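Local coordinates for porin (Acinetobacter baumannii AB307-0294, PDB 5DL7), which probably acts as an outer-membrane porin, a beta-barrel channel that lets small solutes, perhaps including antibiotics, cross the outer membrane, at residues Q130-I134 and S197-L201; I222-Q226 and L293-S297; L240-V246 and S268-N274; I353-Y358 and M397-M401; L368-Y374 and M386-F390. All coordinates share one frame; numbering follows the deposited sequence.

Contact 1: Q130-I134 and S197-L201; sequences QLPTI and SFYTL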
# COMPACT_ATOMS: atom_id res chain seq x y z
N GLN A 130 -7.04 5.16 4.25
CA GLN A 130 -6.66 5.12 2.86
C GLN A 130 -6.18 6.51 2.36
O GLN A 130 -6.58 6.96 1.29
CB GLN A 130 -7.89 4.74 2.04
CG GLN A 130 -8.55 3.44 2.54
CD GLN A 130 -7.79 2.37 1.96
OE1 GLN A 130 -6.84 1.91 2.43
NE2 GLN A 130 -8.23 2.01 0.82
N LEU A 131 -5.38 7.19 3.13
CA LEU A 131 -4.85 8.55 2.81
C LEU A 131 -3.43 8.52 2.53
O LEU A 131 -2.63 7.62 2.96
CB LEU A 131 -5.06 9.47 4.01
CG LEU A 131 -6.49 9.71 4.40
CD1 LEU A 131 -6.61 10.67 5.55
CD2 LEU A 131 -7.49 10.03 3.29
N PRO A 132 -2.93 9.51 1.77
CA PRO A 132 -1.48 9.51 1.53
C PRO A 132 -0.57 9.67 2.71
O PRO A 132 0.56 9.27 2.72
CB PRO A 132 -1.28 10.75 0.57
CG PRO A 132 -2.65 11.05 0.13
CD PRO A 132 -3.71 10.52 1.05
N THR A 133 -1.12 10.25 3.83
CA THR A 133 -0.40 10.36 5.08
C THR A 133 -0.53 9.08 5.99
O THR A 133 0.17 9.02 6.94
CB THR A 133 -0.95 11.55 5.85
OG1 THR A 133 -2.34 11.52 5.86
CG2 THR A 133 -0.41 12.85 5.09
N ILE A 134 -1.46 8.19 5.64
CA ILE A 134 -1.77 6.99 6.46
C ILE A 134 -2.58 6.08 5.56
O ILE A 134 -3.77 6.20 5.42
CB ILE A 134 -2.39 7.32 7.83
CG1 ILE A 134 -2.65 6.00 8.67
CG2 ILE A 134 -3.61 8.22 7.75
CD1 ILE A 134 -3.03 6.17 10.07
N SER A 197 0.84 8.67 19.46
CA SER A 197 -0.29 9.11 18.67
C SER A 197 0.09 9.68 17.32
O SER A 197 1.20 10.09 17.10
CB SER A 197 -1.17 10.00 19.51
OG SER A 197 -0.59 11.27 19.51
N PHE A 198 -0.91 9.66 16.42
CA PHE A 198 -0.75 10.13 15.06
C PHE A 198 -2.11 10.81 14.75
O PHE A 198 -3.19 10.26 15.04
CB PHE A 198 -0.50 9.01 14.11
CG PHE A 198 -0.49 9.40 12.65
CD1 PHE A 198 -1.69 9.32 11.97
CD2 PHE A 198 0.60 9.92 11.96
CE1 PHE A 198 -1.79 9.80 10.66
CE2 PHE A 198 0.53 10.23 10.57
CZ PHE A 198 -0.68 10.17 9.93
N TYR A 199 -2.03 11.96 14.12
CA TYR A 199 -3.26 12.55 13.59
C TYR A 199 -3.03 13.11 12.18
O TYR A 199 -1.88 13.45 11.77
CB TYR A 199 -3.80 13.59 14.46
CG TYR A 199 -3.23 14.89 14.40
CD1 TYR A 199 -3.72 15.87 13.52
CD2 TYR A 199 -2.25 15.32 15.25
CE1 TYR A 199 -3.06 17.07 13.31
CE2 TYR A 199 -1.63 16.59 15.06
CZ TYR A 199 -2.04 17.46 14.11
OH TYR A 199 -1.35 18.70 13.91
N THR A 200 -4.13 13.08 11.40
CA THR A 200 -4.08 13.68 10.05
C THR A 200 -5.48 14.29 9.75
O THR A 200 -6.48 13.79 10.25
CB THR A 200 -3.62 12.68 8.95
OG1 THR A 200 -3.31 13.37 7.72
CG2 THR A 200 -4.59 11.61 8.77
N LEU A 201 -5.45 15.38 8.99
CA LEU A 201 -6.70 15.93 8.50
C LEU A 201 -6.48 16.62 7.13
O LEU A 201 -5.41 17.02 6.74
CB LEU A 201 -7.29 16.86 9.49
CG LEU A 201 -6.75 18.18 9.63
CD1 LEU A 201 -7.61 18.96 10.68
CD2 LEU A 201 -5.31 18.12 10.12
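Thr-133 carries OG1 between its backbone N and carbonyl carbon (chi1 48°), while Thr-200 turns OG1 opposite its own N (chi1 -168°), and the two hydroxyls meet. The contact sets a tight type I hairpin turn, Leu-131 to Ile-134, against strand 198-206 of the beta-barrel. Two backbone bonds close the turn: Leu-131 N to Ile-134 O, and Ile-134 N back to Leu-131 O. The hydroxyl pair is the one hydrogen bond between the segments. Thr-133 OG1 donates to Thr-200 OG1 at 2.8 Å. Thr-200 OG1 is also hydrogen-bonded to the backbone O of His-216 on the next strand, so two groups hold this buried hydroxyl.

Apolar branches fill in around it. Thr-200 CG2 touches Leu-131 CD1 at 3.9 Å and Ile-134 CG2 at 3.7 Å. Ile-134 and Phe-198 run past each other in opposite directions. Ile-134 CB, CG2 and CD1 all lie near ring atom CE1 of Phe-198, with CG2 at 3.8 Å. Phe-198 also packs on Val-166 and Ala-217 of the flanking strands. The turn meets Phe-198 and Thr-200, alternate residues on one face of the strand, as expected for packing against a barrel wall. At the ring tip, Phe-198 CZ stands 3.3 Å from the backbone O of Thr-133, approaching it obliquely.

Contact 2: I222-Q226 and L293-S297; sequences IYQQQ and LPFLS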
# COMPACT_ATOMS: atom_id res chain seq x y z
N ILE A 222 8.00 12.65 16.26
CA ILE A 222 8.69 12.05 15.18
C ILE A 222 8.75 12.94 13.96
O ILE A 222 9.77 13.44 13.61
CB ILE A 222 8.26 10.61 14.85
CG1 ILE A 222 8.37 9.73 16.16
CG2 ILE A 222 9.14 10.06 13.77
CD1 ILE A 222 7.92 8.31 15.92
N TYR A 223 7.60 13.17 13.34
CA TYR A 223 7.60 14.04 12.13
C TYR A 223 6.24 14.74 11.98
O TYR A 223 5.22 14.21 12.45
CB TYR A 223 8.01 13.37 10.88
CG TYR A 223 7.10 12.32 10.35
CD1 TYR A 223 5.90 12.70 9.68
CD2 TYR A 223 7.29 10.98 10.45
CE1 TYR A 223 5.06 11.73 9.17
CE2 TYR A 223 6.46 10.01 9.91
CZ TYR A 223 5.31 10.31 9.32
OH TYR A 223 4.40 9.42 8.80
N GLN A 224 6.28 15.83 11.20
CA GLN A 224 5.06 16.45 10.61
C GLN A 224 5.20 16.30 9.12
O GLN A 224 6.30 16.42 8.57
CB GLN A 224 4.88 17.94 11.00
CG GLN A 224 4.49 18.02 12.41
CD GLN A 224 4.34 19.46 12.88
OE1 GLN A 224 4.50 19.79 14.17
NE2 GLN A 224 4.11 20.32 11.94
N GLN A 225 4.09 16.11 8.43
CA GLN A 225 4.09 15.86 7.00
C GLN A 225 2.86 16.54 6.32
O GLN A 225 1.79 16.41 6.89
CB GLN A 225 4.19 14.41 6.71
CG GLN A 225 4.20 14.00 5.26
CD GLN A 225 4.38 12.49 5.16
OE1 GLN A 225 3.42 11.73 5.20
NE2 GLN A 225 5.67 12.08 5.05
N GLN A 226 3.14 17.27 5.25
CA GLN A 226 2.00 17.69 4.40
C GLN A 226 2.01 17.04 3.05
O GLN A 226 3.11 16.60 2.52
CB GLN A 226 2.14 19.16 4.18
CG GLN A 226 1.94 20.05 5.39
CD GLN A 226 3.21 20.11 6.28
OE1 GLN A 226 4.33 20.22 5.78
NE2 GLN A 226 2.99 19.91 7.53
N LEU A 293 12.37 10.14 2.56
CA LEU A 293 10.96 10.30 2.88
C LEU A 293 10.50 9.40 4.09
O LEU A 293 10.68 8.21 4.02
CB LEU A 293 10.06 9.87 1.72
CG LEU A 293 8.55 9.98 1.84
CD1 LEU A 293 8.10 11.41 2.01
CD2 LEU A 293 7.85 9.22 0.74
N PRO A 294 10.00 10.00 5.12
CA PRO A 294 9.36 9.18 6.20
C PRO A 294 7.93 8.85 5.92
O PRO A 294 7.21 9.58 5.25
CB PRO A 294 9.40 10.05 7.48
CG PRO A 294 9.22 11.47 6.85
CD PRO A 294 9.88 11.44 5.49
N PHE A 295 7.49 7.71 6.52
CA PHE A 295 6.09 7.28 6.48
C PHE A 295 5.85 6.25 7.58
O PHE A 295 6.86 5.80 8.14
CB PHE A 295 5.65 6.80 5.05
CG PHE A 295 6.64 5.85 4.37
CD1 PHE A 295 6.50 4.47 4.59
CD2 PHE A 295 7.63 6.34 3.50
CE1 PHE A 295 7.36 3.61 4.00
CE2 PHE A 295 8.54 5.51 2.94
CZ PHE A 295 8.44 4.12 3.22
N LEU A 296 4.64 5.90 7.79
CA LEU A 296 4.31 5.00 8.93
C LEU A 296 4.90 3.64 8.74
O LEU A 296 5.06 3.12 7.63
CB LEU A 296 2.80 5.00 9.17
CG LEU A 296 2.30 6.31 9.72
CD1 LEU A 296 0.76 6.38 9.58
CD2 LEU A 296 2.58 6.50 11.20
N SER A 297 5.15 2.98 9.86
CA SER A 297 5.64 1.59 9.88
C SER A 297 4.65 0.65 9.20
O SER A 297 3.39 0.81 9.28
CB SER A 297 5.91 1.14 11.35
OG SER A 297 4.68 1.18 12.11
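Gln-225 NE2 is gripped from two residues. It donates to the backbone O of Pro-294 at 2.9 Å and is also hydrogen-bonded to Ser-251 OG on strand 240-253. The bond to Pro-294 is moderately bent, with an N-H...O angle of 149°. The acceptor lies in the amide plane of Gln-225, but the donor is tilted 30° from the Pro-294 carbonyl plane. The side chain runs almost straight from CA to its amide, which carries NE2 out to the loop. Leu-293 CD1 lies 3.9 Å from the same NE2, crossing the glutamine at about a right angle.

Tyr-223 supplies the other half. Pro-294 CG sits over one face of its ring in a CH-pi contact, 4.2 Å from the centroid. Pro-294 CB reaches ring atom CD2 at 3.8 Å. The phenol end runs on along the loop, with OH 3.6 Å from Phe-295 CA and 3.9 Å from Leu-296 CG.

Tyr-223 begins strand 223-235. With Ile-222 it forms a classic beta bulge opposite Leu-219. The partner loop follows strand 278-288 and lies buried against the barrel wall. Leu-293 also packs on strands 240-253 and 263-275, and Leu-296 on strand 210-219.

Contact 3: L240-V246 and S268-N274; sequences LNFLSDV and SGLFGLN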
# COMPACT_ATOMS: atom_id res chain seq x y z
N LEU A 240 -8.81 9.12 -27.02
CA LEU A 240 -7.57 9.17 -26.32
C LEU A 240 -7.77 9.89 -25.00
O LEU A 240 -8.39 10.94 -24.97
CB LEU A 240 -6.62 9.94 -27.24
CG LEU A 240 -5.20 10.17 -26.77
CD1 LEU A 240 -4.59 8.77 -26.66
CD2 LEU A 240 -4.36 11.07 -27.68
N ASN A 241 -7.32 9.26 -23.89
CA ASN A 241 -7.43 9.84 -22.57
C ASN A 241 -6.02 10.09 -22.04
O ASN A 241 -5.03 9.33 -22.35
CB ASN A 241 -8.18 8.91 -21.62
CG ASN A 241 -9.56 8.57 -22.10
OD1 ASN A 241 -10.27 9.47 -22.40
ND2 ASN A 241 -9.80 7.33 -22.48
N PHE A 242 -5.87 11.20 -21.32
CA PHE A 242 -4.58 11.60 -20.69
C PHE A 242 -4.71 11.41 -19.20
O PHE A 242 -5.61 11.92 -18.57
CB PHE A 242 -4.31 13.03 -20.97
CG PHE A 242 -3.20 13.60 -20.08
CD1 PHE A 242 -1.95 13.10 -20.14
CD2 PHE A 242 -3.48 14.63 -19.21
CE1 PHE A 242 -0.90 13.54 -19.26
CE2 PHE A 242 -2.46 15.12 -18.36
CZ PHE A 242 -1.17 14.55 -18.39
N LEU A 243 -3.94 10.49 -18.65
CA LEU A 243 -4.04 10.09 -17.26
C LEU A 243 -2.88 10.78 -16.48
O LEU A 243 -1.71 10.87 -16.96
CB LEU A 243 -3.94 8.60 -17.10
CG LEU A 243 -4.77 7.61 -17.91
CD1 LEU A 243 -4.90 6.27 -17.27
CD2 LEU A 243 -6.05 8.11 -18.29
N SER A 244 -3.13 11.13 -15.23
CA SER A 244 -2.09 11.81 -14.38
C SER A 244 -2.30 11.42 -12.96
O SER A 244 -3.43 11.22 -12.47
CB SER A 244 -2.08 13.41 -14.59
OG SER A 244 -3.40 13.80 -14.25
N ASP A 245 -1.20 11.31 -12.22
CA ASP A 245 -1.24 11.15 -10.78
C ASP A 245 0.03 11.78 -10.27
O ASP A 245 1.13 11.27 -10.59
CB ASP A 245 -1.21 9.70 -10.45
CG ASP A 245 -1.41 9.37 -8.88
OD1 ASP A 245 -1.27 10.20 -8.03
OD2 ASP A 245 -2.07 8.32 -8.64
N VAL A 246 -0.11 12.83 -9.47
CA VAL A 246 1.03 13.60 -9.01
C VAL A 246 0.92 13.74 -7.52
O VAL A 246 -0.15 14.02 -6.99
CB VAL A 246 1.13 15.01 -9.69
CG1 VAL A 246 2.14 15.93 -9.07
CG2 VAL A 246 1.35 14.91 -11.19
N SER A 268 6.46 13.07 -7.05
CA SER A 268 6.32 11.92 -7.95
C SER A 268 5.16 12.13 -8.89
O SER A 268 4.16 12.78 -8.53
CB SER A 268 6.24 10.64 -7.17
OG SER A 268 5.17 10.52 -6.25
N GLY A 269 5.32 11.62 -10.10
CA GLY A 269 4.21 11.77 -11.09
C GLY A 269 4.26 10.59 -12.04
O GLY A 269 5.33 10.08 -12.43
N LEU A 270 3.12 10.15 -12.43
CA LEU A 270 2.93 9.17 -13.49
C LEU A 270 1.95 9.76 -14.49
O LEU A 270 0.82 10.20 -14.09
CB LEU A 270 2.37 7.86 -12.94
CG LEU A 270 2.29 6.70 -13.96
CD1 LEU A 270 3.63 6.09 -14.34
CD2 LEU A 270 1.42 5.60 -13.29
N PHE A 271 2.35 9.79 -15.74
CA PHE A 271 1.56 10.40 -16.81
C PHE A 271 1.36 9.41 -17.93
O PHE A 271 2.33 8.80 -18.41
CB PHE A 271 2.23 11.63 -17.34
CG PHE A 271 2.59 12.62 -16.27
CD1 PHE A 271 1.64 13.49 -15.80
CD2 PHE A 271 3.84 12.59 -15.68
CE1 PHE A 271 1.95 14.39 -14.78
CE2 PHE A 271 4.16 13.52 -14.64
CZ PHE A 271 3.21 14.43 -14.24
N GLY A 272 0.13 9.19 -18.39
CA GLY A 272 -0.16 8.17 -19.33
C GLY A 272 -1.10 8.58 -20.45
O GLY A 272 -1.82 9.56 -20.33
N LEU A 273 -0.94 7.93 -21.60
CA LEU A 273 -1.93 7.99 -22.67
C LEU A 273 -2.61 6.64 -22.75
O LEU A 273 -1.93 5.59 -22.98
CB LEU A 273 -1.19 8.30 -23.97
CG LEU A 273 -0.58 9.77 -23.96
CD1 LEU A 273 0.09 10.08 -25.28
CD2 LEU A 273 -1.79 10.74 -23.95
N ASN A 274 -3.95 6.65 -22.81
CA ASN A 274 -4.87 5.53 -22.97
C ASN A 274 -5.59 5.59 -24.26
O ASN A 274 -6.24 6.61 -24.55
CB ASN A 274 -5.79 5.50 -21.78
CG ASN A 274 -6.86 4.43 -21.88
OD1 ASN A 274 -7.92 4.71 -22.41
ND2 ASN A 274 -6.58 3.18 -21.51
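Phe-242 and Phe-271 lie side by side and point the same way from neighbouring antiparallel strands. Leu-273 CD2 stands at the edge of the Phe-242 ring, near its plane. The two rings meet obliquely, with Phe-242 CZ 4.0 Å from Phe-271 CD1. Val-246 CG2 also approaches the Phe-271 ring obliquely, 3.6 Å from CZ, and Ser-244 CB lies 3.9 Å from CD1. On its own strand, Phe-271 leans back over Gly-269, whose lack of a side chain makes space for the ring.

On the other face, the amides of Asn-241 and Asn-274 lie side by side, their planes only 20° apart. Asn-241 ND2 donates to Asn-274 OD1 at 3.2 Å, and the acceptor lies in the donor's amide plane. Asn-274 ND2 is hydrogen-bonded to Thr-279 OG1, so both ends of this amide are held.

The backbones are joined by six hydrogen bonds through the pairs Asn-241/Asn-274, Leu-243/Gly-272 and Asp-245/Leu-270. Asp-245 N to Leu-270 O is the most bent of them, at 139°.

The two strands form a hairpin of the barrel and run at 167° to each other. Strand 223-235 flanks one side and strand 278-288 the other. Phe-242 and Ser-244 reach Tyr-210 of strand 210-219. On the opposite face, Asp-245 and Leu-270 pack on loop residue Val-304. This is consistent with the aromatic face turned to lipid and the asparagine face turned inward.

Contact 4: I353-Y358 and M397-M401; sequences IDLLQY and MPTNM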
# COMPACT_ATOMS: atom_id res chain seq x y z
N ILE A 353 21.27 7.85 -5.29
CA ILE A 353 20.89 7.42 -3.88
C ILE A 353 22.03 7.72 -2.94
O ILE A 353 23.17 7.25 -3.12
CB ILE A 353 20.51 6.03 -3.85
CG1 ILE A 353 19.27 5.71 -4.72
CG2 ILE A 353 20.34 5.51 -2.39
CD1 ILE A 353 19.15 4.24 -4.93
N ASP A 354 21.64 8.54 -1.92
CA ASP A 354 22.59 8.91 -0.87
C ASP A 354 22.20 8.20 0.42
O ASP A 354 21.18 8.50 1.01
CB ASP A 354 22.61 10.45 -0.68
CG ASP A 354 23.66 10.95 0.29
OD1 ASP A 354 24.23 10.17 1.07
OD2 ASP A 354 23.73 12.23 0.38
N LEU A 355 23.06 7.30 0.88
CA LEU A 355 22.87 6.49 2.07
C LEU A 355 23.62 7.10 3.29
O LEU A 355 23.90 6.36 4.28
CB LEU A 355 23.14 5.03 1.86
CG LEU A 355 22.24 4.43 0.79
CD1 LEU A 355 22.68 3.00 0.59
CD2 LEU A 355 20.78 4.50 1.14
N LEU A 356 24.06 8.32 3.11
CA LEU A 356 24.48 9.25 4.23
C LEU A 356 25.86 8.95 4.78
O LEU A 356 26.60 9.88 5.18
CB LEU A 356 23.51 9.31 5.45
CG LEU A 356 22.04 9.61 5.15
CD1 LEU A 356 21.22 9.49 6.48
CD2 LEU A 356 21.98 10.87 4.30
N GLN A 357 26.24 7.68 5.00
CA GLN A 357 27.43 7.22 5.66
C GLN A 357 28.59 6.88 4.71
O GLN A 357 29.57 6.28 5.16
CB GLN A 357 26.99 6.00 6.65
CG GLN A 357 27.83 5.91 7.84
CD GLN A 357 27.25 5.09 9.00
OE1 GLN A 357 26.08 5.50 9.36
NE2 GLN A 357 27.88 3.99 9.61
N TYR A 358 28.48 7.32 3.42
CA TYR A 358 29.34 6.87 2.33
C TYR A 358 30.02 8.03 1.64
O TYR A 358 30.57 7.84 0.49
CB TYR A 358 28.59 5.93 1.33
CG TYR A 358 28.17 4.67 1.99
CD1 TYR A 358 26.94 4.69 2.67
CD2 TYR A 358 28.94 3.53 2.04
CE1 TYR A 358 26.56 3.55 3.36
CE2 TYR A 358 28.54 2.36 2.64
CZ TYR A 358 27.34 2.39 3.38
OH TYR A 358 27.01 1.24 4.06
N MET A 397 23.70 -1.54 -3.49
CA MET A 397 23.73 -1.06 -2.10
C MET A 397 24.43 -2.06 -1.21
O MET A 397 24.47 -3.27 -1.50
CB MET A 397 22.28 -0.77 -1.55
CG MET A 397 21.68 0.31 -2.30
SD MET A 397 20.02 0.70 -1.41
CE MET A 397 19.05 0.99 -2.78
N PRO A 398 24.91 -1.66 -0.05
CA PRO A 398 25.57 -2.51 0.84
C PRO A 398 24.64 -3.54 1.51
O PRO A 398 23.41 -3.43 1.51
CB PRO A 398 26.17 -1.59 1.90
CG PRO A 398 26.04 -0.23 1.26
CD PRO A 398 24.99 -0.27 0.30
N THR A 399 25.27 -4.58 1.96
CA THR A 399 24.50 -5.71 2.48
C THR A 399 23.73 -5.50 3.78
O THR A 399 22.88 -6.32 4.15
CB THR A 399 25.42 -7.02 2.61
OG1 THR A 399 26.37 -6.73 3.56
CG2 THR A 399 25.99 -7.28 1.29
N ASN A 400 23.96 -4.39 4.52
CA ASN A 400 23.27 -4.11 5.75
C ASN A 400 22.00 -3.28 5.44
O ASN A 400 21.34 -2.81 6.42
CB ASN A 400 24.17 -3.42 6.69
CG ASN A 400 24.67 -2.02 6.18
OD1 ASN A 400 24.94 -1.87 5.02
ND2 ASN A 400 24.85 -1.06 7.09
N MET A 401 21.65 -3.06 4.21
CA MET A 401 20.47 -2.23 3.84
C MET A 401 19.22 -3.10 3.84
O MET A 401 19.28 -4.32 4.06
CB MET A 401 20.67 -1.59 2.51
CG MET A 401 21.85 -0.55 2.58
SD MET A 401 21.55 0.77 3.73
CE MET A 401 23.29 1.21 4.08
O HOH W 1 25.87 2.12 6.68
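Two connecting loops at the same end of the barrel pack together here. One joins strand 341-353 to strand 363-375, the other strand 384-395 to strand 406-418. Each has a local turn. Asp-354 OD1 accepts from Leu-356 N in an Asx turn, and Pro-398 to Met-401 form a type I beta turn.

Leu-355 is central to the packing. Its CD1 meets Met-397 SD, Pro-398 CD and Met-401 CE, each at 4.0 Å. Leu-355 and Met-401 come tip to tip. Met-401 is bent at chi2 (-61°), which brings its CE to both Leu-355 and Tyr-358. Ile-353 CD1 also touches Met-397 CE at 3.9 Å, the two chains crossing at about a right angle. Tyr-358 slides past Pro-398 in the opposite direction, so that Pro-398 CG lies 3.6 Å from CZ of the ring. Phe-363 meets the Tyr-358 ring edge-to-face.

The polar link runs through water 1, which is 3.0 Å from Tyr-358 OH and accepts a weak bond from Asn-400 ND2. No direct hydrogen bond joins the segments. Between these segments the contact is mainly apolar packing, with one weak water bridge beside the tyrosine hydroxyl.

Contact 5: L368-Y374 and M386-F390; sequences LEFDLGY and MRARF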
# COMPACT_ATOMS: atom_id res chain seq x y z
N LEU A 368 12.58 -4.48 -13.19
CA LEU A 368 11.70 -4.87 -14.35
C LEU A 368 10.61 -5.75 -13.79
O LEU A 368 10.91 -6.79 -13.25
CB LEU A 368 12.47 -5.55 -15.51
CG LEU A 368 11.60 -5.97 -16.72
CD1 LEU A 368 10.97 -4.64 -17.36
CD2 LEU A 368 12.56 -6.66 -17.65
N GLU A 369 9.37 -5.35 -13.96
CA GLU A 369 8.23 -6.10 -13.49
C GLU A 369 7.22 -6.48 -14.57
O GLU A 369 7.04 -5.81 -15.55
CB GLU A 369 7.37 -5.37 -12.48
CG GLU A 369 8.23 -4.88 -11.29
CD GLU A 369 7.34 -4.32 -10.13
OE1 GLU A 369 6.12 -4.19 -10.24
OE2 GLU A 369 8.02 -3.98 -9.09
N PHE A 370 6.59 -7.60 -14.32
CA PHE A 370 5.46 -8.19 -15.09
C PHE A 370 4.31 -8.54 -14.19
O PHE A 370 4.55 -9.02 -13.11
CB PHE A 370 5.86 -9.45 -15.84
CG PHE A 370 6.90 -9.20 -16.81
CD1 PHE A 370 6.54 -8.72 -18.07
CD2 PHE A 370 8.27 -9.33 -16.50
CE1 PHE A 370 7.48 -8.41 -19.09
CE2 PHE A 370 9.25 -9.06 -17.51
CZ PHE A 370 8.84 -8.55 -18.78
N ASP A 371 3.06 -8.23 -14.63
CA ASP A 371 1.86 -8.42 -13.82
C ASP A 371 0.79 -8.91 -14.78
O ASP A 371 0.44 -8.18 -15.65
CB ASP A 371 1.52 -7.08 -13.20
CG ASP A 371 0.34 -7.07 -12.27
OD1 ASP A 371 -0.36 -8.05 -12.05
OD2 ASP A 371 0.18 -6.03 -11.53
N LEU A 372 0.33 -10.10 -14.58
CA LEU A 372 -0.80 -10.72 -15.32
C LEU A 372 -1.87 -11.12 -14.39
O LEU A 372 -1.60 -11.84 -13.45
CB LEU A 372 -0.32 -11.91 -16.08
CG LEU A 372 -1.27 -12.40 -17.17
CD1 LEU A 372 -1.54 -11.42 -18.25
CD2 LEU A 372 -0.71 -13.70 -17.67
N GLY A 373 -3.09 -10.54 -14.55
CA GLY A 373 -4.23 -10.81 -13.64
C GLY A 373 -5.46 -11.19 -14.44
O GLY A 373 -5.65 -10.67 -15.61
N TYR A 374 -6.25 -12.16 -13.96
CA TYR A 374 -7.44 -12.58 -14.58
C TYR A 374 -8.55 -12.73 -13.57
O TYR A 374 -8.34 -13.42 -12.53
CB TYR A 374 -7.28 -13.93 -15.28
CG TYR A 374 -8.50 -14.42 -15.97
CD1 TYR A 374 -9.12 -13.69 -17.00
CD2 TYR A 374 -9.08 -15.62 -15.63
CE1 TYR A 374 -10.28 -14.10 -17.58
CE2 TYR A 374 -10.27 -16.00 -16.26
CZ TYR A 374 -10.80 -15.21 -17.23
OH TYR A 374 -11.92 -15.73 -17.79
N MET A 386 -7.14 -14.38 -10.28
CA MET A 386 -5.81 -14.94 -10.09
C MET A 386 -4.77 -13.93 -10.63
O MET A 386 -5.12 -13.17 -11.52
CB MET A 386 -5.81 -16.26 -10.74
CG MET A 386 -6.00 -16.45 -12.17
SD MET A 386 -6.89 -18.12 -12.40
CE MET A 386 -8.61 -17.78 -12.22
N ARG A 387 -3.63 -13.88 -10.05
CA ARG A 387 -2.64 -12.93 -10.46
C ARG A 387 -1.31 -13.53 -10.30
O ARG A 387 -1.04 -14.26 -9.29
CB ARG A 387 -2.85 -11.66 -9.68
CG ARG A 387 -2.07 -10.49 -10.10
CD ARG A 387 -2.35 -9.35 -9.12
NE ARG A 387 -1.76 -8.12 -9.56
CZ ARG A 387 -1.85 -6.99 -8.82
NH1 ARG A 387 -2.40 -7.04 -7.56
NH2 ARG A 387 -1.30 -5.86 -9.25
N ALA A 388 -0.42 -13.12 -11.20
CA ALA A 388 0.98 -13.46 -11.09
C ALA A 388 1.86 -12.23 -11.39
O ALA A 388 1.61 -11.52 -12.37
CB ALA A 388 1.35 -14.58 -12.06
N ARG A 389 2.73 -11.95 -10.45
CA ARG A 389 3.62 -10.83 -10.50
C ARG A 389 5.04 -11.33 -10.35
O ARG A 389 5.37 -12.15 -9.47
CB ARG A 389 3.30 -9.84 -9.43
CG ARG A 389 2.08 -8.96 -9.74
CD ARG A 389 1.70 -8.06 -8.52
NE ARG A 389 1.15 -8.91 -7.48
CZ ARG A 389 0.88 -8.47 -6.24
NH1 ARG A 389 1.13 -7.15 -5.96
NH2 ARG A 389 0.29 -9.25 -5.32
N PHE A 390 5.91 -10.71 -11.15
CA PHE A 390 7.37 -11.01 -11.14
C PHE A 390 8.18 -9.71 -11.19
O PHE A 390 7.88 -8.84 -11.99
CB PHE A 390 7.73 -11.83 -12.34
CG PHE A 390 6.98 -13.06 -12.51
CD1 PHE A 390 7.43 -14.29 -11.83
CD2 PHE A 390 5.81 -13.12 -13.33
CE1 PHE A 390 6.56 -15.47 -11.99
CE2 PHE A 390 5.02 -14.31 -13.48
CZ PHE A 390 5.45 -15.45 -12.83
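Asp-371 and Arg-387 make the tight part of this contact, a side-on, two-pronged salt bridge. Arg-387 NE donates to Asp-371 OD1 at 2.9 Å, and NH2 donates to OD2 at 2.7 Å. Both bonds are nearly straight, and both oxygens use their syn lone pairs. The two bonds hold carboxylate and guanidinium nearly coplanar, 24° apart, and limit rotation. The Arg-387 chain is extended from CG to NE, which carries the guanidinium diagonally across to Asp-371. Gly-373 pairs with Arg-387 and puts no side chain next to the arginine.

Arg-389 lies alongside Asp-371, with its CG 3.5 Å from OD1. Arg-387 NH1 sits 3.8 Å above the centre of the Arg-389 guanidinium. The Asp-371 carboxylate, at the edge of the Arg-387 guanidinium, probably offsets part of the like charge. Arg-389 NH2 is also hydrogen-bonded to Asn-412 OD1 on the next strand.

The opposite face is looser. There Tyr-374 CD2 and Met-386 CE are 4.1 Å apart, with CE at the ring edge. Phe-370 CB and Phe-390 CD2 approach only to 4.4 Å. Leu-372 and Ala-388 lie between these pairs, on the surface. A detergent molecule touches Leu-368 on this side, which is consistent with a lipid-facing wall.

Six backbone hydrogen bonds join the pairs Phe-370/Phe-390, Leu-372/Ala-388 and Tyr-374/Met-386. The strands are almost exactly antiparallel. A beta hairpin with an apolar outer face and charged residues inside is typical of a porin barrel, and inward-facing arginines fit the channels of the OprD family.

How the contacts relate
Contacts 1 and 2 are direct neighbours, with centres about 9 Å apart. Leu-296 CD1 of contact 2 lies 3.6 Å from Ile-134 CG1 of contact 1 and 4.0 Å from Phe-198 CE2. Contact 2 comes nearest to a calcium ligand: the Tyr-223 side chain is about 6 Å from that of Glu-253. In contact 5, the Phe-390 side chain is about 10 Å from that of Asp-35, a ligand of another calcium. Contacts 3 and 5 are both hairpins of the barrel wall, with centres about 21 Å apart. Contact 5 lies across the chain's centre from contacts 1 and 2. Contact 4 joins the loops that flank the hairpin of contact 5 in sequence, yet their centres are about 30 Å apart.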